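Local coordinates for C protein alpha-antigen (Streptococcus agalactiae, PDB 1YWM) that is a cell-wall-anchored surface protein, represented by its N-terminal domain, that may play a role in both virulence and immunity, at residues A[69-74]-A[90-95]; A[39-44]-A[116-121]; A[152-157]-A[176-181]; A[125-130]-A[160-165]; A[24-29]-A[59-64]. All blocks are in the same frame, centred on the assembly; numbering follows the deposited sequence.

Interaction 1. Residues A[69-74]-A[90-95]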
# COMPACT_ATOMS: atom_id res chain seq x y z
N TYR A 69 14.37 4.21 -12.31
CA TYR A 69 13.43 3.08 -12.20
C TYR A 69 12.57 2.93 -13.42
O TYR A 69 12.31 3.89 -14.15
CB TYR A 69 12.55 3.23 -10.95
CG TYR A 69 11.63 4.42 -10.91
CD1 TYR A 69 11.97 5.57 -10.17
CD2 TYR A 69 10.40 4.38 -11.55
CE1 TYR A 69 11.08 6.67 -10.11
CE2 TYR A 69 9.53 5.45 -11.51
CZ TYR A 69 9.87 6.58 -10.77
OH TYR A 69 8.97 7.62 -10.75
N VAL A 70 12.10 1.70 -13.66
CA VAL A 70 11.22 1.45 -14.79
C VAL A 70 10.26 0.42 -14.29
O VAL A 70 10.67 -0.60 -13.74
CB VAL A 70 11.94 0.83 -16.07
CG1 VAL A 70 10.92 0.84 -17.25
CG2 VAL A 70 13.16 1.60 -16.43
N PHE A 71 8.98 0.69 -14.49
CA PHE A 71 7.94 -0.29 -14.20
C PHE A 71 7.56 -0.98 -15.51
O PHE A 71 7.57 -0.35 -16.58
CB PHE A 71 6.67 0.41 -13.65
CG PHE A 71 6.85 1.05 -12.30
CD1 PHE A 71 6.93 2.43 -12.16
CD2 PHE A 71 6.87 0.27 -11.14
CE1 PHE A 71 7.06 3.04 -10.90
CE2 PHE A 71 7.03 0.87 -9.87
CZ PHE A 71 7.11 2.26 -9.76
N ARG A 72 7.21 -2.25 -15.42
CA ARG A 72 6.61 -2.94 -16.55
C ARG A 72 5.29 -3.51 -16.04
O ARG A 72 5.28 -4.24 -15.04
CB ARG A 72 7.52 -4.10 -16.94
CG ARG A 72 6.93 -4.98 -18.01
CD ARG A 72 7.00 -4.36 -19.34
NE ARG A 72 6.43 -5.19 -20.39
CZ ARG A 72 6.25 -4.77 -21.63
NH1 ARG A 72 6.66 -3.54 -21.97
NH2 ARG A 72 5.70 -5.58 -22.55
N GLN A 73 4.21 -3.17 -16.73
CA GLN A 73 2.89 -3.66 -16.38
C GLN A 73 2.10 -3.83 -17.66
O GLN A 73 2.03 -2.91 -18.47
CB GLN A 73 2.17 -2.63 -15.51
CG GLN A 73 0.81 -3.13 -15.05
CD GLN A 73 0.14 -2.16 -14.13
OE1 GLN A 73 0.34 -0.95 -14.26
NE2 GLN A 73 -0.65 -2.68 -13.21
N GLY A 74 1.49 -5.00 -17.86
CA GLY A 74 0.83 -5.27 -19.12
C GLY A 74 1.84 -5.24 -20.26
O GLY A 74 2.90 -5.88 -20.17
N ALA A 90 3.12 -6.62 -11.39
CA ALA A 90 3.93 -5.84 -12.32
C ALA A 90 5.37 -6.10 -11.91
O ALA A 90 5.64 -6.96 -11.07
CB ALA A 90 3.55 -4.36 -12.21
N SER A 91 6.30 -5.35 -12.50
CA SER A 91 7.67 -5.41 -12.03
C SER A 91 8.21 -4.00 -11.89
O SER A 91 7.68 -3.02 -12.48
CB SER A 91 8.55 -6.24 -12.99
OG SER A 91 8.82 -5.49 -14.18
N LEU A 92 9.23 -3.92 -11.04
CA LEU A 92 9.94 -2.69 -10.73
C LEU A 92 11.42 -3.04 -10.93
O LEU A 92 11.92 -4.04 -10.39
CB LEU A 92 9.65 -2.25 -9.28
CG LEU A 92 10.55 -1.16 -8.63
CD1 LEU A 92 10.68 0.16 -9.44
CD2 LEU A 92 10.12 -0.85 -7.20
N THR A 93 12.10 -2.24 -11.76
CA THR A 93 13.52 -2.49 -12.03
C THR A 93 14.28 -1.19 -11.82
O THR A 93 13.79 -0.16 -12.21
CB THR A 93 13.72 -2.92 -13.48
OG1 THR A 93 13.00 -4.14 -13.72
CG2 THR A 93 15.21 -3.28 -13.74
N TYR A 94 15.46 -1.28 -11.21
CA TYR A 94 16.33 -0.13 -11.09
C TYR A 94 17.49 -0.41 -12.05
O TYR A 94 18.20 -1.40 -11.91
CB TYR A 94 16.82 -0.02 -9.66
CG TYR A 94 15.70 0.30 -8.70
CD1 TYR A 94 15.31 1.62 -8.47
CD2 TYR A 94 14.97 -0.73 -8.10
CE1 TYR A 94 14.24 1.93 -7.58
CE2 TYR A 94 13.90 -0.44 -7.21
CZ TYR A 94 13.56 0.89 -6.96
OH TYR A 94 12.53 1.16 -6.07
N ASN A 95 17.64 0.46 -13.02
CA ASN A 95 18.80 0.40 -13.92
C ASN A 95 19.87 1.29 -13.29
O ASN A 95 19.60 2.43 -12.99
CB ASN A 95 18.37 0.90 -15.32
CG ASN A 95 17.40 -0.10 -16.01
OD1 ASN A 95 17.51 -1.30 -15.82
ND2 ASN A 95 16.43 0.42 -16.77
O HOH W 1 10.40 -3.28 -14.55
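Phe-71 and Leu-92 lie side by side on one face of an antiparallel strand pair, pointing the same way, with Phe-71 CE2 3.7 Å from Leu-92 CD1. The torsions explain the match: CG of Leu-92 stands opposite its backbone N (chi1 166°), while CG of Phe-71 leans beside its own N (chi1 -67°), which also leaves Ser-91 O at the edge of the ring. The same Leu-92 CD1 reaches Tyr-69 CB at 3.9 Å, and Tyr-94, directly across from Tyr-69, brings its CE1 to that carbon. Both tyrosine hydroxyls bond further out, Tyr-69 OH with Val-81 N and Tyr-94 OH with Pro-55 O.

The other face is mixed, mostly polar. Ser-91 OG, tucked between its N and carbonyl carbon (chi1 74°), comes within 3.4 Å of Arg-72 CB, and a water joins it to Thr-93 OG1 while donating to Val-70 O at 2.8 Å. Val-70 CG2 meets Asn-95 ND2 at 3.5 Å. Four backbone hydrogen bonds join Val-70 to Thr-93 and Arg-72 to Ser-91. An apolar face turned inward and a largely polar one outward fit one wall of the beta sandwich, here of the fibronectin type.

Interaction 2. Residues A[39-44]-A[116-121]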
# COMPACT_ATOMS: atom_id res chain seq x y z
N GLY A 39 11.40 -9.04 0.52
CA GLY A 39 12.18 -8.70 -0.66
C GLY A 39 11.36 -8.34 -1.88
O GLY A 39 11.92 -8.18 -2.97
N ASN A 40 10.05 -8.20 -1.70
CA ASN A 40 9.16 -7.77 -2.76
C ASN A 40 8.65 -6.35 -2.52
O ASN A 40 8.66 -5.86 -1.39
CB ASN A 40 7.97 -8.73 -2.86
CG ASN A 40 8.41 -10.13 -3.09
OD1 ASN A 40 9.46 -10.37 -3.71
ND2 ASN A 40 7.65 -11.08 -2.56
N ALA A 41 8.22 -5.70 -3.60
CA ALA A 41 7.72 -4.35 -3.47
C ALA A 41 6.21 -4.29 -3.55
O ALA A 41 5.58 -5.12 -4.22
CB ALA A 41 8.36 -3.40 -4.50
N TYR A 42 5.66 -3.28 -2.89
CA TYR A 42 4.22 -2.99 -2.92
C TYR A 42 4.03 -1.50 -3.00
O TYR A 42 4.73 -0.77 -2.31
CB TYR A 42 3.57 -3.40 -1.59
CG TYR A 42 3.58 -4.87 -1.36
CD1 TYR A 42 4.74 -5.52 -0.94
CD2 TYR A 42 2.41 -5.62 -1.53
CE1 TYR A 42 4.74 -6.91 -0.73
CE2 TYR A 42 2.41 -6.99 -1.29
CZ TYR A 42 3.57 -7.62 -0.91
OH TYR A 42 3.56 -8.98 -0.66
N ILE A 43 3.06 -1.08 -3.79
CA ILE A 43 2.75 0.35 -3.97
C ILE A 43 1.23 0.49 -3.97
O ILE A 43 0.53 -0.24 -4.67
CB ILE A 43 3.35 0.86 -5.31
CG1 ILE A 43 4.89 0.95 -5.19
CG2 ILE A 43 2.74 2.22 -5.70
CD1 ILE A 43 5.61 1.37 -6.55
N ASP A 44 0.75 1.42 -3.16
CA ASP A 44 -0.68 1.70 -3.03
C ASP A 44 -0.94 2.95 -3.85
O ASP A 44 -0.34 4.00 -3.57
CB ASP A 44 -0.98 1.96 -1.54
CG ASP A 44 -2.45 2.13 -1.25
OD1 ASP A 44 -3.30 2.23 -2.19
OD2 ASP A 44 -2.83 2.17 -0.08
N VAL A 116 12.72 -6.29 -9.03
CA VAL A 116 11.90 -6.52 -7.84
C VAL A 116 10.47 -6.91 -8.28
O VAL A 116 9.86 -6.22 -9.10
CB VAL A 116 11.82 -5.23 -6.94
CG1 VAL A 116 11.38 -5.58 -5.56
CG2 VAL A 116 13.21 -4.48 -6.86
N ALA A 117 9.93 -8.01 -7.77
CA ALA A 117 8.51 -8.32 -7.98
C ALA A 117 7.69 -7.19 -7.32
O ALA A 117 8.08 -6.71 -6.25
CB ALA A 117 8.16 -9.63 -7.33
N LEU A 118 6.61 -6.78 -7.98
CA LEU A 118 5.82 -5.62 -7.56
C LEU A 118 4.33 -6.00 -7.49
O LEU A 118 3.78 -6.60 -8.41
CB LEU A 118 5.99 -4.44 -8.54
CG LEU A 118 5.08 -3.23 -8.30
CD1 LEU A 118 5.40 -2.68 -6.87
CD2 LEU A 118 5.32 -2.14 -9.39
N THR A 119 3.68 -5.60 -6.40
CA THR A 119 2.24 -5.73 -6.27
C THR A 119 1.64 -4.33 -6.21
O THR A 119 2.01 -3.54 -5.34
CB THR A 119 1.95 -6.44 -4.93
OG1 THR A 119 2.38 -7.79 -5.02
CG2 THR A 119 0.38 -6.53 -4.68
N ILE A 120 0.74 -4.00 -7.13
CA ILE A 120 0.13 -2.69 -7.08
C ILE A 120 -1.30 -2.88 -6.54
O ILE A 120 -2.02 -3.76 -6.98
CB ILE A 120 0.06 -2.03 -8.48
CG1 ILE A 120 1.48 -1.85 -9.08
CG2 ILE A 120 -0.63 -0.69 -8.38
CD1 ILE A 120 1.43 -1.52 -10.57
N TYR A 121 -1.68 -2.03 -5.60
CA TYR A 121 -3.02 -2.12 -5.02
C TYR A 121 -3.54 -0.72 -4.83
O TYR A 121 -2.84 0.25 -5.11
CB TYR A 121 -2.99 -2.91 -3.72
CG TYR A 121 -2.25 -2.30 -2.53
CD1 TYR A 121 -0.85 -2.31 -2.45
CD2 TYR A 121 -2.96 -1.72 -1.46
CE1 TYR A 121 -0.18 -1.78 -1.33
CE2 TYR A 121 -2.29 -1.19 -0.34
CZ TYR A 121 -0.91 -1.22 -0.27
OH TYR A 121 -0.23 -0.71 0.80
O HOH W 2 11.37 -9.40 -5.58
O HOH W 3 5.04 -7.95 -4.41
O HOH W 4 2.39 -0.04 0.17
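Tyr-121 and Asp-44 meet at the end of a parallel strand pair, and the tyrosine can be followed outward from its CB. Its CG sits between backbone N and carbonyl carbon (chi1 67°), which swings the ring across to the strand 40-44. CD1 comes first, 3.3 Å from Ile-43 O; CE1 then turns toward Tyr-42 CB, which lies at the ring edge. On the other flank CE2 is 3.4 Å from Asp-44 OD2, and CZ lies 3.4 Å from Asp-44 CB. That carbon rests over the ring face toward its rim, 3.8 Å from the centroid, in a CH-pi contact, with the carboxylate stacked at 27° to the ring. At the tip, Tyr-121 OH accepts from a water at 2.8 Å. Asp-44 itself caps the helix that follows: OD1 takes the N-H of Tyr-46, and OD2 pairs with Ser-123 OG.

Further back on this face Tyr-42 and Thr-119 run alongside each other, Tyr-42 CD2 3.5 Å from Thr-119 CB, while a water spans Thr-119 OG1 and Ala-41 O. The reverse face is hydrocarbon: Leu-118 CD1 touches Ala-41 CB at 3.9 Å and Ile-43 CG1. Between the faces, Ala-41 and Ile-43 each donate and accept, bonding to Ala-117, Thr-119 and Tyr-121 in turn. This alternation is that of parallel strands, here the parallel pairing within the mixed sheet of the beta sandwich.

Interaction 3. Residues A[152-157]-A[176-181]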
# COMPACT_ATOMS: atom_id res chain seq x y z
N THR A 152 -13.81 0.86 16.84
CA THR A 152 -12.64 0.06 17.19
C THR A 152 -12.20 -0.80 16.00
O THR A 152 -11.00 -0.94 15.70
CB THR A 152 -13.01 -0.89 18.41
OG1 THR A 152 -13.07 -0.13 19.63
CG2 THR A 152 -11.89 -1.91 18.68
N GLY A 153 -13.18 -1.39 15.33
CA GLY A 153 -12.89 -2.25 14.18
C GLY A 153 -12.35 -1.43 13.01
O GLY A 153 -11.39 -1.84 12.30
N LEU A 154 -12.96 -0.28 12.76
CA LEU A 154 -12.43 0.62 11.73
C LEU A 154 -10.99 1.06 12.03
O LEU A 154 -10.16 1.15 11.11
CB LEU A 154 -13.32 1.86 11.57
CG LEU A 154 -14.79 1.59 11.17
CD1 LEU A 154 -15.49 2.96 11.02
CD2 LEU A 154 -14.93 0.80 9.85
N ASP A 155 -10.70 1.42 13.28
CA ASP A 155 -9.35 1.82 13.67
C ASP A 155 -8.32 0.72 13.45
O ASP A 155 -7.19 1.00 13.04
CB ASP A 155 -9.29 2.30 15.12
CG ASP A 155 -10.08 3.57 15.33
OD1 ASP A 155 -10.30 3.93 16.51
OD2 ASP A 155 -10.51 4.25 14.37
N THR A 156 -8.70 -0.51 13.73
CA THR A 156 -7.81 -1.65 13.52
C THR A 156 -7.46 -1.81 12.03
O THR A 156 -6.27 -1.95 11.65
CB THR A 156 -8.49 -2.92 14.10
OG1 THR A 156 -8.58 -2.78 15.54
CG2 THR A 156 -7.63 -4.16 13.86
N ILE A 157 -8.48 -1.75 11.18
CA ILE A 157 -8.28 -1.81 9.75
C ILE A 157 -7.44 -0.62 9.24
O ILE A 157 -6.53 -0.79 8.41
CB ILE A 157 -9.64 -1.87 9.02
CG1 ILE A 157 -10.33 -3.22 9.32
CG2 ILE A 157 -9.41 -1.74 7.50
CD1 ILE A 157 -11.79 -3.39 8.85
N VAL A 176 -15.44 -5.63 2.66
CA VAL A 176 -16.50 -6.49 3.17
C VAL A 176 -16.50 -6.45 4.70
O VAL A 176 -17.59 -6.33 5.30
CB VAL A 176 -16.38 -7.98 2.68
CG1 VAL A 176 -17.46 -8.87 3.37
CG2 VAL A 176 -16.50 -8.06 1.17
N GLU A 177 -15.33 -6.57 5.35
CA GLU A 177 -15.29 -6.44 6.81
C GLU A 177 -15.90 -5.12 7.31
O GLU A 177 -16.56 -5.09 8.37
CB GLU A 177 -13.85 -6.61 7.34
CG GLU A 177 -13.29 -8.02 7.17
CD GLU A 177 -11.82 -8.12 7.57
OE1 GLU A 177 -11.35 -7.26 8.34
OE2 GLU A 177 -11.13 -9.07 7.12
N VAL A 178 -15.65 -4.03 6.57
CA VAL A 178 -16.11 -2.69 6.96
C VAL A 178 -17.64 -2.64 6.82
O VAL A 178 -18.33 -2.09 7.68
CB VAL A 178 -15.42 -1.58 6.13
CG1 VAL A 178 -16.10 -0.19 6.33
CG2 VAL A 178 -13.93 -1.45 6.57
N ASN A 179 -18.16 -3.19 5.72
CA ASN A 179 -19.61 -3.27 5.53
C ASN A 179 -20.29 -4.04 6.65
O ASN A 179 -21.38 -3.64 7.12
CB ASN A 179 -19.96 -3.99 4.23
CG ASN A 179 -19.45 -3.28 3.01
OD1 ASN A 179 -19.24 -2.08 3.03
ND2 ASN A 179 -19.25 -4.04 1.93
N GLU A 180 -19.66 -5.15 7.06
CA GLU A 180 -20.14 -5.96 8.17
C GLU A 180 -20.08 -5.26 9.53
O GLU A 180 -21.03 -5.35 10.32
CB GLU A 180 -19.40 -7.32 8.23
CG GLU A 180 -19.79 -8.26 7.09
CD GLU A 180 -21.30 -8.57 7.10
OE1 GLU A 180 -21.83 -8.91 8.18
OE2 GLU A 180 -21.95 -8.47 6.03
N LEU A 181 -18.97 -4.58 9.81
CA LEU A 181 -18.87 -3.74 11.02
C LEU A 181 -20.02 -2.72 11.13
O LEU A 181 -20.59 -2.51 12.21
CB LEU A 181 -17.52 -2.98 11.07
CG LEU A 181 -16.29 -3.78 11.55
CD1 LEU A 181 -14.98 -3.03 11.12
CD2 LEU A 181 -16.33 -4.01 13.06
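Leu-154, Ile-157 and Leu-181 share one choice of first torsion, each placing CG or CG1 beside its backbone N and opposite the carbonyl carbon (chi1 -68° for Ile-157). With the second torsions extended, the terminal methyls are carried into the interface between helices 144-163 and 168-182, which run antiparallel; the axes of the two segments come within 10.1 Å and lie at 165° to each other. Ile-157 CD1 is the common meeting point: it lies 3.7 Å from Val-178 CG2 and 3.9 Å from Leu-181 CD1, crossing the valine obliquely. Leu-154 approaches the same valine at about a right angle, its CD2 3.8 Å from Val-178 CG1. CG1 of Val-178 thus faces Leu-154, while CG2 meets Ile-157 CD1 and also lies near Leu-154 CD2.

Leu-181 slides past Leu-154 in the opposite direction, CD2 of Leu-154 lying 4.0 Å from CD1 of Leu-181. Because Gly-153 has no side chain, Leu-181 CD2 can settle beside Gly-153 CA, and Leu-181 CD1 rests 3.6 Å from Gly-153 C. At the border Glu-177 passes obliquely by Ile-157, its OE1 3.9 Å from Ile-157 CD1.

Helix 124-137 supplies the third wall of the bundle, with Val-133 touching both Leu-154 and Val-178 and Ile-130 touching Ile-157. The contact is mainly methyl packing, with the bare backbone of Gly-153 as part of the surface, and neither a hydrogen bond nor a salt bridge joins the two segments. Its hold therefore rests on the fit of branched side chains and on burial of hydrocarbon, and not on any directional bond.

Interaction 4. Residues A[125-130]-A[160-165]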
# COMPACT_ATOMS: atom_id res chain seq x y z
N THR A 125 -10.89 3.19 -2.27
CA THR A 125 -12.31 2.94 -1.99
C THR A 125 -12.53 2.44 -0.56
O THR A 125 -13.49 2.83 0.11
CB THR A 125 -12.86 1.98 -3.00
OG1 THR A 125 -12.81 2.61 -4.30
CG2 THR A 125 -14.37 1.77 -2.75
N LEU A 126 -11.65 1.54 -0.11
CA LEU A 126 -11.67 1.13 1.29
C LEU A 126 -11.60 2.33 2.21
O LEU A 126 -12.39 2.44 3.17
CB LEU A 126 -10.53 0.15 1.59
CG LEU A 126 -10.27 -0.31 3.04
CD1 LEU A 126 -11.51 -1.05 3.59
CD2 LEU A 126 -9.04 -1.25 3.03
N ARG A 127 -10.68 3.26 1.93
CA ARG A 127 -10.52 4.40 2.83
C ARG A 127 -11.76 5.30 2.84
O ARG A 127 -12.17 5.80 3.88
CB ARG A 127 -9.27 5.21 2.46
CG ARG A 127 -7.96 4.52 2.91
CD ARG A 127 -6.69 5.27 2.34
NE ARG A 127 -5.46 4.57 2.70
CZ ARG A 127 -4.91 4.56 3.91
NH1 ARG A 127 -3.79 3.87 4.11
NH2 ARG A 127 -5.44 5.25 4.93
N ASP A 128 -12.38 5.47 1.67
CA ASP A 128 -13.63 6.22 1.56
C ASP A 128 -14.72 5.52 2.34
O ASP A 128 -15.46 6.16 3.07
CB ASP A 128 -14.09 6.29 0.10
CG ASP A 128 -13.31 7.29 -0.70
OD1 ASP A 128 -12.59 8.12 -0.09
OD2 ASP A 128 -13.37 7.33 -1.94
N LYS A 129 -14.83 4.21 2.14
CA LYS A 129 -15.82 3.41 2.88
C LYS A 129 -15.65 3.54 4.39
O LYS A 129 -16.63 3.69 5.15
CB LYS A 129 -15.78 1.94 2.45
CG LYS A 129 -16.95 1.12 2.93
CD LYS A 129 -18.28 1.64 2.32
CE LYS A 129 -19.45 0.70 2.55
NZ LYS A 129 -19.61 0.32 3.99
N ILE A 130 -14.41 3.44 4.84
CA ILE A 130 -14.14 3.60 6.25
C ILE A 130 -14.61 4.95 6.77
O ILE A 130 -15.21 5.02 7.85
CB ILE A 130 -12.63 3.39 6.57
CG1 ILE A 130 -12.25 1.90 6.46
CG2 ILE A 130 -12.32 3.95 8.00
CD1 ILE A 130 -10.69 1.66 6.46
N ASP A 160 -3.78 -0.93 10.09
CA ASP A 160 -3.23 -2.01 9.28
C ASP A 160 -2.87 -1.52 7.85
O ASP A 160 -1.73 -1.69 7.40
CB ASP A 160 -4.24 -3.14 9.27
CG ASP A 160 -3.75 -4.38 8.54
OD1 ASP A 160 -2.53 -4.57 8.36
OD2 ASP A 160 -4.53 -5.23 8.11
N ILE A 161 -3.80 -0.84 7.18
CA ILE A 161 -3.53 -0.39 5.82
C ILE A 161 -2.57 0.81 5.81
O ILE A 161 -1.90 1.03 4.80
CB ILE A 161 -4.81 -0.15 4.99
CG1 ILE A 161 -5.67 1.00 5.58
CG2 ILE A 161 -5.59 -1.49 4.80
CD1 ILE A 161 -6.88 1.37 4.67
N ASP A 162 -2.49 1.55 6.91
CA ASP A 162 -1.56 2.68 6.96
C ASP A 162 -0.14 2.15 7.04
O ASP A 162 0.79 2.76 6.54
CB ASP A 162 -1.83 3.59 8.17
CG ASP A 162 -3.00 4.53 7.95
OD1 ASP A 162 -3.47 5.16 8.93
OD2 ASP A 162 -3.50 4.72 6.82
N ASN A 163 0.01 1.04 7.72
CA ASN A 163 1.35 0.54 8.05
C ASN A 163 1.86 -0.60 7.17
O ASN A 163 3.07 -0.75 7.00
CB ASN A 163 1.40 0.14 9.52
CG ASN A 163 1.31 1.36 10.46
OD1 ASN A 163 1.77 2.45 10.11
ND2 ASN A 163 0.75 1.17 11.64
N ASN A 164 0.95 -1.38 6.61
CA ASN A 164 1.33 -2.69 6.05
C ASN A 164 0.85 -2.81 4.62
O ASN A 164 -0.27 -2.40 4.28
CB ASN A 164 0.76 -3.85 6.90
CG ASN A 164 1.16 -3.79 8.35
OD1 ASN A 164 2.34 -3.65 8.70
ND2 ASN A 164 0.16 -3.94 9.24
N PRO A 165 1.71 -3.35 3.74
CA PRO A 165 1.32 -3.52 2.34
C PRO A 165 0.29 -4.64 2.19
O PRO A 165 0.33 -5.59 2.96
CB PRO A 165 2.64 -3.92 1.64
CG PRO A 165 3.46 -4.57 2.74
CD PRO A 165 3.08 -3.84 4.02
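In the antiparallel three-helix bundle, Arg-127 near the start of helix 124-137 grips Asp-162 near the end of helix 144-163. Both terminal nitrogens go to one oxygen: Asp-162 OD2 receives NH2 of Arg-127 at 2.8 Å and NH1 of Arg-127 at 2.9 Å, an end-on salt bridge. NH1 uses the lone pair of OD2 that faces away from the other carboxylate oxygen, whereas NH2 comes nearly head-on to the C-O bond. The N-H...O angles, 141° and 146°, are bent, as expected when one acceptor is shared by two donors. Guanidinium and carboxylate planes are only 8° apart, so the pair is nearly flat. The arginine gets there by staying extended from CG to NE.

Beneath this bridge Ile-161 fills the inner side. Its CD1 sits over the centre of the guanidinium face, 3.8 Å from Arg-127 CZ, and also touches Arg-127 CG. CG1 stands between backbone N and carbonyl carbon, a placing that sends CD1 toward helix 124-137. There it meets Leu-126 tip to tip, Leu-126 CD2 being 3.8 Å from Ile-161 CD1; Ile-130 CD1 is a looser neighbour at 4.2 Å.

Second partners hold both ends of the bridge, since Arg-127 NE donates to Ser-123 OG and Asp-162 OD1 pairs with Lys-158. Leu-126 and Ile-130 also pack on helix 168-182, through Ile-175 and Val-178, while Pro-165 just past helix 144-163 lies against Tyr-42 of strand 40-44, where the bundle meets the sandwich.

Interaction 5. Residues A[24-29]-A[59-64]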
# COMPACT_ATOMS: atom_id res chain seq x y z
N SER A 24 26.57 -5.72 -7.51
CA SER A 24 25.63 -4.60 -7.73
C SER A 24 25.93 -3.39 -6.87
O SER A 24 26.31 -3.52 -5.71
CB SER A 24 24.15 -5.01 -7.48
OG SER A 24 23.29 -3.88 -7.61
N ALA A 25 25.70 -2.20 -7.44
CA ALA A 25 25.93 -0.97 -6.70
C ALA A 25 24.66 -0.49 -6.00
O ALA A 25 24.62 0.61 -5.43
CB ALA A 25 26.44 0.10 -7.66
N ALA A 26 23.60 -1.31 -6.06
CA ALA A 26 22.33 -0.93 -5.42
C ALA A 26 21.84 -2.06 -4.53
O ALA A 26 22.09 -3.23 -4.79
CB ALA A 26 21.27 -0.60 -6.47
N THR A 27 21.12 -1.69 -3.47
CA THR A 27 20.47 -2.70 -2.66
C THR A 27 19.10 -2.21 -2.16
O THR A 27 18.91 -1.03 -1.86
CB THR A 27 21.40 -3.18 -1.50
OG1 THR A 27 20.76 -4.25 -0.79
CG2 THR A 27 21.57 -2.11 -0.46
N LEU A 28 18.17 -3.14 -2.06
CA LEU A 28 16.80 -2.82 -1.68
C LEU A 28 16.77 -2.35 -0.24
O LEU A 28 17.38 -2.99 0.62
CB LEU A 28 15.94 -4.08 -1.84
CG LEU A 28 14.51 -3.96 -2.33
CD1 LEU A 28 14.44 -3.18 -3.62
CD2 LEU A 28 13.90 -5.35 -2.50
N ASN A 29 16.12 -1.22 0.02
CA ASN A 29 15.95 -0.71 1.39
C ASN A 29 14.78 -1.40 2.14
O ASN A 29 13.65 -0.90 2.16
CB ASN A 29 15.76 0.81 1.36
CG ASN A 29 15.88 1.44 2.74
OD1 ASN A 29 15.96 0.75 3.76
ND2 ASN A 29 15.88 2.77 2.78
N ILE A 59 15.69 2.09 -2.60
CA ILE A 59 16.99 1.45 -2.78
C ILE A 59 18.11 2.28 -2.18
O ILE A 59 17.97 3.49 -1.99
CB ILE A 59 17.28 1.19 -4.25
CG1 ILE A 59 17.17 2.48 -5.06
CG2 ILE A 59 16.39 0.06 -4.78
CD1 ILE A 59 18.22 2.57 -6.12
N VAL A 60 19.22 1.60 -1.87
CA VAL A 60 20.40 2.29 -1.37
C VAL A 60 21.50 2.14 -2.42
O VAL A 60 21.81 1.03 -2.86
CB VAL A 60 20.86 1.71 -0.00
CG1 VAL A 60 22.19 2.33 0.43
CG2 VAL A 60 19.79 1.93 1.06
N LEU A 61 22.07 3.26 -2.83
CA LEU A 61 23.07 3.29 -3.89
C LEU A 61 24.44 3.62 -3.34
O LEU A 61 24.59 4.50 -2.48
CB LEU A 61 22.74 4.37 -4.90
CG LEU A 61 21.76 4.05 -5.99
CD1 LEU A 61 21.28 5.38 -6.50
CD2 LEU A 61 22.48 3.23 -7.08
N GLU A 62 25.42 2.91 -3.87
CA GLU A 62 26.82 3.20 -3.64
C GLU A 62 27.19 4.56 -4.23
O GLU A 62 26.60 5.02 -5.23
CB GLU A 62 27.67 2.09 -4.28
CG GLU A 62 28.06 0.98 -3.32
CD GLU A 62 28.60 -0.27 -4.02
OE1 GLU A 62 29.26 -0.15 -5.10
OE2 GLU A 62 28.36 -1.37 -3.49
N GLN A 63 28.16 5.22 -3.60
CA GLN A 63 28.67 6.49 -4.10
C GLN A 63 29.17 6.31 -5.54
O GLN A 63 29.78 5.29 -5.87
CB GLN A 63 29.80 7.01 -3.19
CG GLN A 63 30.17 8.49 -3.40
CD GLN A 63 31.36 8.68 -4.36
OE1 GLN A 63 31.48 9.73 -5.00
NE2 GLN A 63 32.23 7.67 -4.44
N GLY A 64 28.87 7.29 -6.39
CA GLY A 64 29.31 7.28 -7.77
C GLY A 64 28.33 6.65 -8.73
O GLY A 64 28.58 6.63 -9.94
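Ala-26 to Leu-28 and Ile-59 to Leu-61 form a short antiparallel strand pair, with axes 4.5 Å apart at closest and directions 157° apart. Thr-27 and Val-60 are its hydrogen-bonded pair: Val-60 N reaches Thr-27 O at a short 2.6 Å, and Thr-27 N bonds to Val-60 O at 2.9 Å. Past the strand end Glu-62 N donates to Ala-25 O almost straight (175°). Ser-24 OG accepts from Ala-26 N at 3.0 Å, an ST turn that leads into the strand.

Among the side chains, Ala-26 CB meets Leu-61 CD2 at 4.1 Å on the inner face, where Ile-96 of strand 88-97 touches both residues. Leu-28 crosses Ile-59 at about a right angle, its CD1 4.0 Å from Ile-59 CG2. On the outer face Thr-27 and Val-60 run alongside each other; Thr-27 CG2 stands between backbone N and carbonyl carbon, 3.9 Å from Val-60 CB, which leaves OG1 (chi1 -176°) for Ser-19 O. Glu-62, extended beyond CG, passes by Ala-25, its OE1 3.8 Å from Ala-25 CB.

Chemically, then, main-chain bonds fix the pairing, small and branched hydrocarbon groups make up the inner face, and Asp-112 holds the turn through Ser-24 OG and Ala-25 N.

In the fold
From the N terminus, strand 26-28 waits for 59-61, and interaction 5 closes the first loop as the small second sheet. Strand 40-44 lies inside that loop but pairs much later with 113-121, so interactions 5 and 2 cross, and Leu-28 packs on Val-116 between the sheets. Interaction 1 is nested within the span of interaction 2; strands 88-97 and 113-121 are neighbours, joining both contacts in one mixed sheet. The chain then passes directly from strand 113-121 into helix 124-137. Interactions 4 and 3 cross in sequence and share helix 144-163, tying three helices together. The residues just past helix 144-163 also reach Tyr-121, bringing interaction 4 against interaction 2 at the domain junction.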